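Local coordinates for protein LEOA (Escherichia coli, PDB 4AUR) that is a bacterial dynamin GTPase of enterotoxigenic Escherichia coli that probably couples GTP hydrolysis to membrane remodelling, at residues Q20-L25 / Q40-A45; G29-N34 / Q554-I559. All blocks are in the same frame, centred on the assembly; numbering follows the deposited sequence.

Contact 1: residues Q20-L25 / Q40-A45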
ATOM      1  N   GLN A  20      21.147  -9.608   4.369  1.00 24.68           N
ATOM      2  CA  GLN A  20      19.993  -8.833   3.917  1.00 25.06           C
ATOM      3  C   GLN A  20      19.045  -8.608   5.068  1.00 24.24           C
ATOM      4  O   GLN A  20      18.415  -7.573   5.175  1.00 22.57           O
ATOM      5  CB  GLN A  20      19.247  -9.570   2.824  1.00 26.81           C
ATOM      6  CG  GLN A  20      20.029  -9.711   1.522  1.00 28.45           C
ATOM      7  CD  GLN A  20      19.608 -10.945   0.752  1.00 29.97           C
ATOM      8  OE1 GLN A  20      18.542 -11.519   1.000  1.00 31.51           O
ATOM      9  NE2 GLN A  20      20.439 -11.362  -0.185  1.00 31.58           N
ATOM     10  N   LEU A  21      18.942  -9.604   5.937  1.00 25.36           N
ATOM     11  CA  LEU A  21      18.177  -9.460   7.158  1.00 23.97           C
ATOM     12  C   LEU A  21      18.709  -8.312   7.973  1.00 23.66           C
ATOM     13  O   LEU A  21      17.963  -7.455   8.395  1.00 26.81           O
ATOM     14  CB  LEU A  21      18.211 -10.748   7.966  1.00 24.31           C
ATOM     15  CG  LEU A  21      17.211 -10.823   9.115  1.00 24.26           C
ATOM     16  CD1 LEU A  21      15.827 -10.519   8.576  1.00 25.09           C
ATOM     17  CD2 LEU A  21      17.250 -12.176   9.789  1.00 23.68           C
ATOM     18  N   ARG A  22      20.015  -8.277   8.176  1.00 25.21           N
ATOM     19  CA  ARG A  22      20.673  -7.161   8.870  1.00 24.08           C
ATOM     20  C   ARG A  22      20.341  -5.821   8.255  1.00 22.46           C
ATOM     21  O   ARG A  22      20.130  -4.864   8.957  1.00 21.62           O
ATOM     22  CB  ARG A  22      22.184  -7.361   8.885  1.00 25.34           C
ATOM     23  CG  ARG A  22      22.796  -7.049  10.241  1.00 27.58           C
ATOM     24  CD  ARG A  22      24.186  -7.634  10.386  1.00 29.45           C
ATOM     25  NE  ARG A  22      25.103  -7.100   9.385  1.00 31.19           N
ATOM     26  CZ  ARG A  22      26.395  -7.361   9.337  1.00 32.11           C
ATOM     27  NH1 ARG A  22      26.969  -8.151  10.235  1.00 34.98           N
ATOM     28  NH2 ARG A  22      27.120  -6.827   8.380  1.00 34.88           N
ATOM     29  N   GLY A  23      20.296  -5.769   6.933  1.00 22.66           N
ATOM     30  CA  GLY A  23      19.964  -4.551   6.214  1.00 22.60           C
ATOM     31  C   GLY A  23      18.528  -4.164   6.457  1.00 22.91           C
ATOM     32  O   GLY A  23      18.201  -2.992   6.526  1.00 23.16           O
HETATM   33  N   MSE A  24      17.663  -5.155   6.597  1.00 23.43           N
HETATM   34  CA  MSE A  24      16.253  -4.895   6.765  1.00 24.13           C
HETATM   35  C   MSE A  24      16.084  -4.353   8.141  1.00 24.49           C
HETATM   36  O   MSE A  24      15.251  -3.471   8.342  1.00 25.00           O
HETATM   37  CB  MSE A  24      15.430  -6.158   6.538  1.00 25.41           C
HETATM   38  CG  MSE A  24      15.323  -6.469   5.064  1.00 26.44           C
HETATM   39 SE   MSE A  24      14.039  -7.958   4.849  0.90 33.21          SE
HETATM   40  CE  MSE A  24      15.174  -9.391   4.140  1.00 28.13           C
ATOM     41  N   LEU A  25      16.887  -4.838   9.101  1.00 24.19           N
ATOM     42  CA  LEU A  25      16.817  -4.347  10.492  1.00 23.72           C
ATOM     43  C   LEU A  25      17.250  -2.912  10.658  1.00 23.77           C
ATOM     44  O   LEU A  25      16.656  -2.165  11.420  1.00 22.88           O
ATOM     45  CB  LEU A  25      17.684  -5.188  11.392  1.00 24.59           C
ATOM     46  CG  LEU A  25      17.063  -6.543  11.714  1.00 25.73           C
ATOM     47  CD1 LEU A  25      18.122  -7.563  12.105  1.00 25.58           C
ATOM     48  CD2 LEU A  25      16.018  -6.405  12.809  1.00 24.86           C
ATOM     49  N   GLN A  40      23.259  -7.409  16.384  1.00 31.22           N
ATOM     50  CA  GLN A  40      24.388  -8.170  16.883  1.00 32.32           C
ATOM     51  C   GLN A  40      24.061  -9.665  16.965  1.00 30.38           C
ATOM     52  O   GLN A  40      24.940 -10.505  16.783  1.00 30.22           O
ATOM     53  CB  GLN A  40      24.865  -7.612  18.215  1.00 35.27           C
ATOM     54  CG  GLN A  40      26.356  -7.810  18.418  1.00 40.08           C
ATOM     55  CD  GLN A  40      27.209  -6.763  17.699  1.00 44.79           C
ATOM     56  OE1 GLN A  40      26.915  -5.550  17.751  1.00 42.68           O
ATOM     57  NE2 GLN A  40      28.298  -7.225  17.041  1.00 42.43           N
ATOM     58  N   LYS A  41      22.801 -10.012  17.218  1.00 30.09           N
ATOM     59  CA  LYS A  41      22.404 -11.424  17.249  1.00 29.21           C
ATOM     60  C   LYS A  41      22.633 -12.019  15.880  1.00 27.73           C
ATOM     61  O   LYS A  41      23.231 -13.081  15.758  1.00 26.36           O
ATOM     62  CB  LYS A  41      20.951 -11.598  17.630  1.00 30.22           C
ATOM     63  CG  LYS A  41      20.590 -11.127  19.028  1.00 31.77           C
ATOM     64  CD  LYS A  41      20.731 -12.222  20.061  1.00 34.61           C
ATOM     65  CE  LYS A  41      20.427 -11.704  21.457  1.00 36.71           C
ATOM     66  NZ  LYS A  41      21.640 -11.128  22.108  1.00 36.43           N
ATOM     67  N   VAL A  42      22.190 -11.307  14.846  1.00 26.07           N
ATOM     68  CA  VAL A  42      22.348 -11.781  13.458  1.00 24.33           C
ATOM     69  C   VAL A  42      23.808 -11.969  13.034  1.00 23.32           C
ATOM     70  O   VAL A  42      24.156 -12.991  12.455  1.00 21.58           O
ATOM     71  CB  VAL A  42      21.606 -10.860  12.475  1.00 23.48           C
ATOM     72  CG1 VAL A  42      22.056 -11.086  11.038  1.00 22.86           C
ATOM     73  CG2 VAL A  42      20.108 -11.077  12.605  1.00 23.26           C
ATOM     74  N   THR A  43      24.655 -10.981  13.302  1.00 23.94           N
ATOM     75  CA  THR A  43      26.101 -11.131  13.087  1.00 24.51           C
ATOM     76  C   THR A  43      26.679 -12.405  13.738  1.00 25.13           C
ATOM     77  O   THR A  43      27.354 -13.181  13.075  1.00 25.18           O
ATOM     78  CB  THR A  43      26.866  -9.923  13.641  1.00 25.14           C
ATOM     79  OG1 THR A  43      26.396  -8.735  13.014  1.00 24.30           O
ATOM     80  CG2 THR A  43      28.353 -10.048  13.382  1.00 25.78           C
ATOM     81  N   SER A  44      26.391 -12.625  15.022  1.00 25.98           N
ATOM     82  CA  SER A  44      26.780 -13.867  15.709  1.00 26.23           C
ATOM     83  C   SER A  44      26.354 -15.130  14.958  1.00 26.37           C
ATOM     84  O   SER A  44      27.147 -16.067  14.796  1.00 30.69           O
ATOM     85  CB  SER A  44      26.202 -13.926  17.132  1.00 26.57           C
ATOM     86  OG  SER A  44      26.744 -12.923  17.989  1.00 26.41           O
ATOM     87  N   ALA A  45      25.113 -15.179  14.501  1.00 25.21           N
ATOM     88  CA  ALA A  45      24.642 -16.364  13.794  1.00 24.56           C
ATOM     89  C   ALA A  45      25.390 -16.548  12.487  1.00 24.56           C
ATOM     90  O   ALA A  45      25.596 -17.675  12.049  1.00 23.27           O
ATOM     91  CB  ALA A  45      23.143 -16.304  13.553  1.00 24.34           C
TER
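Val42 meets Leu21, Arg22 and Leu25 with its two methyl groups. Its CG2 faces the leucines: it lies 4.2 Å from CD2 of Leu21 and 4.1 Å from CD1 of Leu25. Leu21 and Leu25 are one helical turn apart, so CG2 of Val42 meets both. Its other methyl turns to the arginine, with CG1 of Val42 4.1 Å from CD of Arg22. The aliphatic stem of Arg22, a partly exposed residue, extends the apolar patch. Beyond it, the contact turns polar. NH1 of Arg22 donates to OG1 of Thr43 at 2.9 Å, with a moderately bent N-H...O angle of 140°. A bend at chi3 (61°) swings the guanidinium toward the threonine. OG1 lies somewhat off the guanidinium plane, while CB of Thr43 lies in that plane at its edge. The same hydroxyl bonds to Leu39 O on its own helix, which helps fix its position. Met275 on Val42 and Val282 on the leucines cover the apolar part from helix 275-343. The axes of the two segments are 9.8 Å apart and run at 174°. Helices 3-30 and 38-51 thus form an antiparallel helical hairpin, here packed as part of a helical bundle.

Contact 2: residues G29-N34 / Q554-I559; sequences GEMGIN and QKLSLI
Glu30 carries the one flat side-chain group among the touching residues, and its carboxylate neither stacks nor pairs across the contact. OE2 of Glu30 stays 6.5 Å from NZ of Lys555, so any attraction is long-range. Its methylenes do the touching: CG of Glu30 is 3.7 Å from CD1 of Ile559, and the two side chains cross at about a right angle. Selenomethionine Met31 supplies the rest of the apolar contact. Its CB is 3.9 Å from CD2 of Leu556, and the same leucine methyl is 4.0 Å from CE of Met31. Its SE is 4.1 Å from CG2 of Ile559. A chi1 of 56° places CG of Met31 between backbone N and carbonyl carbon, and the chain then bends at chi3. The extended chain of Lys555 carries NZ to the C-terminal end of helix 3-30, 3.8 Å from O of Glu30, without a direct bond. A water donates to O of Met31 at 3.2 Å and receives a weak bond from NZ of Lys555. Gly32, with a phi of 78°, is the C-prime residue of the Schellman motif ending helix 3-30. That end lies against helix 547-567. Helix 275-343 adds Ala289 beside Met31 and Leu293 beside Leu556, and Leu418 from a loop touches both residues.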
ATOM      1  N   GLY A  29      14.969   0.115  12.236  1.00 27.73           N
ATOM      2  CA  GLY A  29      15.545   1.000  13.238  1.00 28.65           C
ATOM      3  C   GLY A  29      15.349   2.424  12.775  1.00 28.53           C
ATOM      4  O   GLY A  29      14.986   3.301  13.550  1.00 29.34           O
ATOM      5  N   GLU A  30      15.545   2.643  11.489  1.00 28.65           N
ATOM      6  CA  GLU A  30      15.438   3.971  10.953  1.00 31.05           C
ATOM      7  C   GLU A  30      14.021   4.546  11.043  1.00 30.53           C
ATOM      8  O   GLU A  30      13.872   5.750  11.095  1.00 30.59           O
ATOM      9  CB  GLU A  30      15.933   3.981   9.523  1.00 32.66           C
ATOM     10  CG  GLU A  30      16.144   5.369   8.944  1.00 37.07           C
ATOM     11  CD  GLU A  30      17.314   6.117   9.542  1.00 38.96           C
ATOM     12  OE1 GLU A  30      18.411   5.519   9.684  1.00 38.77           O
ATOM     13  OE2 GLU A  30      17.116   7.318   9.841  1.00 40.81           O
HETATM   14  N   MSE A  31      12.995   3.700  11.092  1.00 28.43           N
HETATM   15  CA  MSE A  31      11.621   4.174  11.236  1.00 27.14           C
HETATM   16  C   MSE A  31      11.175   4.014  12.673  1.00 28.40           C
HETATM   17  O   MSE A  31       9.986   4.007  12.982  1.00 27.11           O
HETATM   18  CB  MSE A  31      10.717   3.572  10.152  1.00 27.81           C
HETATM   19  CG  MSE A  31      10.711   2.070  10.090  1.00 29.15           C
HETATM   20 SE   MSE A  31       9.973   1.343   8.405  0.93 33.29          SE
HETATM   21  CE  MSE A  31       8.143   1.460   9.083  1.00 29.19           C
ATOM     22  N   GLY A  32      12.148   3.957  13.587  1.00 28.93           N
ATOM     23  CA  GLY A  32      11.902   4.077  15.014  1.00 26.18           C
ATOM     24  C   GLY A  32      11.371   2.817  15.639  1.00 26.28           C
ATOM     25  O   GLY A  32      10.773   2.855  16.692  1.00 26.56           O
ATOM     26  N   ILE A  33      11.609   1.692  14.997  1.00 27.98           N
ATOM     27  CA  ILE A  33      11.138   0.409  15.488  1.00 30.53           C
ATOM     28  C   ILE A  33      12.230  -0.259  16.293  1.00 32.67           C
ATOM     29  O   ILE A  33      13.399   0.080  16.126  1.00 32.52           O
ATOM     30  CB  ILE A  33      10.691  -0.453  14.307  1.00 31.29           C
ATOM     31  CG1 ILE A  33       9.566   0.297  13.572  1.00 29.71           C
ATOM     32  CG2 ILE A  33      10.284  -1.843  14.772  1.00 32.29           C
ATOM     33  CD1 ILE A  33       8.871  -0.461  12.485  1.00 30.50           C
ATOM     34  N   ASN A  34      11.817  -1.182  17.176  1.00 39.06           N
ATOM     35  CA  ASN A  34      12.645  -1.781  18.271  1.00 41.60           C
ATOM     36  C   ASN A  34      14.103  -2.160  17.975  1.00 39.36           C
ATOM     37  O   ASN A  34      15.022  -1.445  18.389  1.00 39.43           O
ATOM     38  CB  ASN A  34      11.925  -3.017  18.881  1.00 44.89           C
ATOM     39  CG  ASN A  34      12.654  -3.590  20.121  1.00 47.27           C
ATOM     40  OD1 ASN A  34      13.633  -3.008  20.618  1.00 48.13           O
ATOM     41  ND2 ASN A  34      12.176  -4.736  20.619  1.00 44.72           N
ATOM     42  N   GLN A 554       7.594  10.921   3.289  1.00 23.34           N
ATOM     43  CA  GLN A 554       8.790  10.949   2.486  1.00 24.10           C
ATOM     44  C   GLN A 554       9.844  10.055   3.071  1.00 25.31           C
ATOM     45  O   GLN A 554      10.351   9.205   2.350  1.00 26.40           O
ATOM     46  CB  GLN A 554       9.351  12.345   2.347  1.00 24.52           C
ATOM     47  CG  GLN A 554       8.774  13.104   1.184  1.00 25.78           C
ATOM     48  CD  GLN A 554       9.188  12.598  -0.176  1.00 25.58           C
ATOM     49  OE1 GLN A 554       8.501  12.850  -1.150  1.00 26.97           O
ATOM     50  NE2 GLN A 554      10.320  11.918  -0.258  1.00 25.81           N
ATOM     51  N   LYS A 555      10.172  10.252   4.357  1.00 27.12           N
ATOM     52  CA  LYS A 555      11.192   9.447   5.031  1.00 27.87           C
ATOM     53  C   LYS A 555      10.816   8.001   4.814  1.00 24.36           C
ATOM     54  O   LYS A 555      11.597   7.256   4.289  1.00 23.99           O
ATOM     55  CB  LYS A 555      11.375   9.801   6.525  1.00 32.10           C
ATOM     56  CG  LYS A 555      10.541   8.975   7.537  1.00 39.64           C
ATOM     57  CD  LYS A 555      10.985   9.141   9.022  1.00 47.55           C
ATOM     58  CE  LYS A 555      10.101   8.372  10.026  1.00 48.69           C
ATOM     59  NZ  LYS A 555      10.813   8.041  11.309  1.00 49.52           N
ATOM     60  N   LEU A 556       9.592   7.624   5.140  1.00 22.52           N
ATOM     61  CA  LEU A 556       9.169   6.240   4.998  1.00 20.38           C
ATOM     62  C   LEU A 556       9.301   5.686   3.582  1.00 19.62           C
ATOM     63  O   LEU A 556       9.556   4.506   3.419  1.00 20.05           O
ATOM     64  CB  LEU A 556       7.725   6.065   5.475  1.00 19.92           C
ATOM     65  CG  LEU A 556       7.452   6.272   6.957  1.00 19.88           C
ATOM     66  CD1 LEU A 556       5.966   6.195   7.211  1.00 20.21           C
ATOM     67  CD2 LEU A 556       8.145   5.251   7.815  1.00 19.99           C
ATOM     68  N   SER A 557       9.105   6.502   2.556  1.00 18.57           N
ATOM     69  CA  SER A 557       9.121   5.970   1.213  1.00 18.94           C
ATOM     70  C   SER A 557      10.556   5.664   0.784  1.00 18.76           C
ATOM     71  O   SER A 557      10.828   4.618   0.211  1.00 20.56           O
ATOM     72  CB  SER A 557       8.458   6.924   0.230  1.00 19.24           C
ATOM     73  OG  SER A 557       9.224   8.110   0.147  1.00 20.32           O
ATOM     74  N   LEU A 558      11.453   6.588   1.072  1.00 17.44           N
ATOM     75  CA  LEU A 558      12.845   6.416   0.865  1.00 17.09           C
ATOM     76  C   LEU A 558      13.304   5.167   1.575  1.00 17.80           C
ATOM     77  O   LEU A 558      14.102   4.389   1.035  1.00 18.63           O
ATOM     78  CB  LEU A 558      13.587   7.619   1.433  1.00 17.47           C
ATOM     79  CG  LEU A 558      13.260   9.014   0.895  1.00 17.49           C
ATOM     80  CD1 LEU A 558      13.982  10.075   1.683  1.00 18.11           C
ATOM     81  CD2 LEU A 558      13.640   9.158  -0.553  1.00 17.84           C
ATOM     82  N   ILE A 559      12.806   4.990   2.791  1.00 17.41           N
ATOM     83  CA  ILE A 559      13.078   3.802   3.565  1.00 18.44           C
ATOM     84  C   ILE A 559      12.534   2.507   2.948  1.00 19.29           C
ATOM     85  O   ILE A 559      13.260   1.514   2.881  1.00 19.96           O
ATOM     86  CB  ILE A 559      12.593   3.935   5.018  1.00 18.45           C
ATOM     87  CG1 ILE A 559      13.380   5.039   5.733  1.00 18.08           C
ATOM     88  CG2 ILE A 559      12.856   2.632   5.748  1.00 18.39           C
ATOM     89  CD1 ILE A 559      12.930   5.273   7.139  1.00 17.94           C
TER
HETATM   90  O   HOH W   1       8.018   6.407  12.079  1.00 40.33           O

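In the fold
Both contacts use helix 3-30, at points whose contact centres are about 17 Å apart. Contact 1 pairs the body of that helix with the next one in sequence, 38-51. Contact 2 joins its C-terminal end to helix 547-567, more than 500 residues away. Each has a buried apolar part beside helix 275-343, which touches both, and a more exposed polar margin. The margins differ. Contact 1 has a direct arginine-threonine hydrogen bond between helix sides. Contact 2 has a water bridge, with a weak lysine bond, at a helix terminus. Contact 1 pairs two N-terminal helices, and contact 2 adds the C-terminal one, consistent with the helical bundles of other dynamin-like proteins.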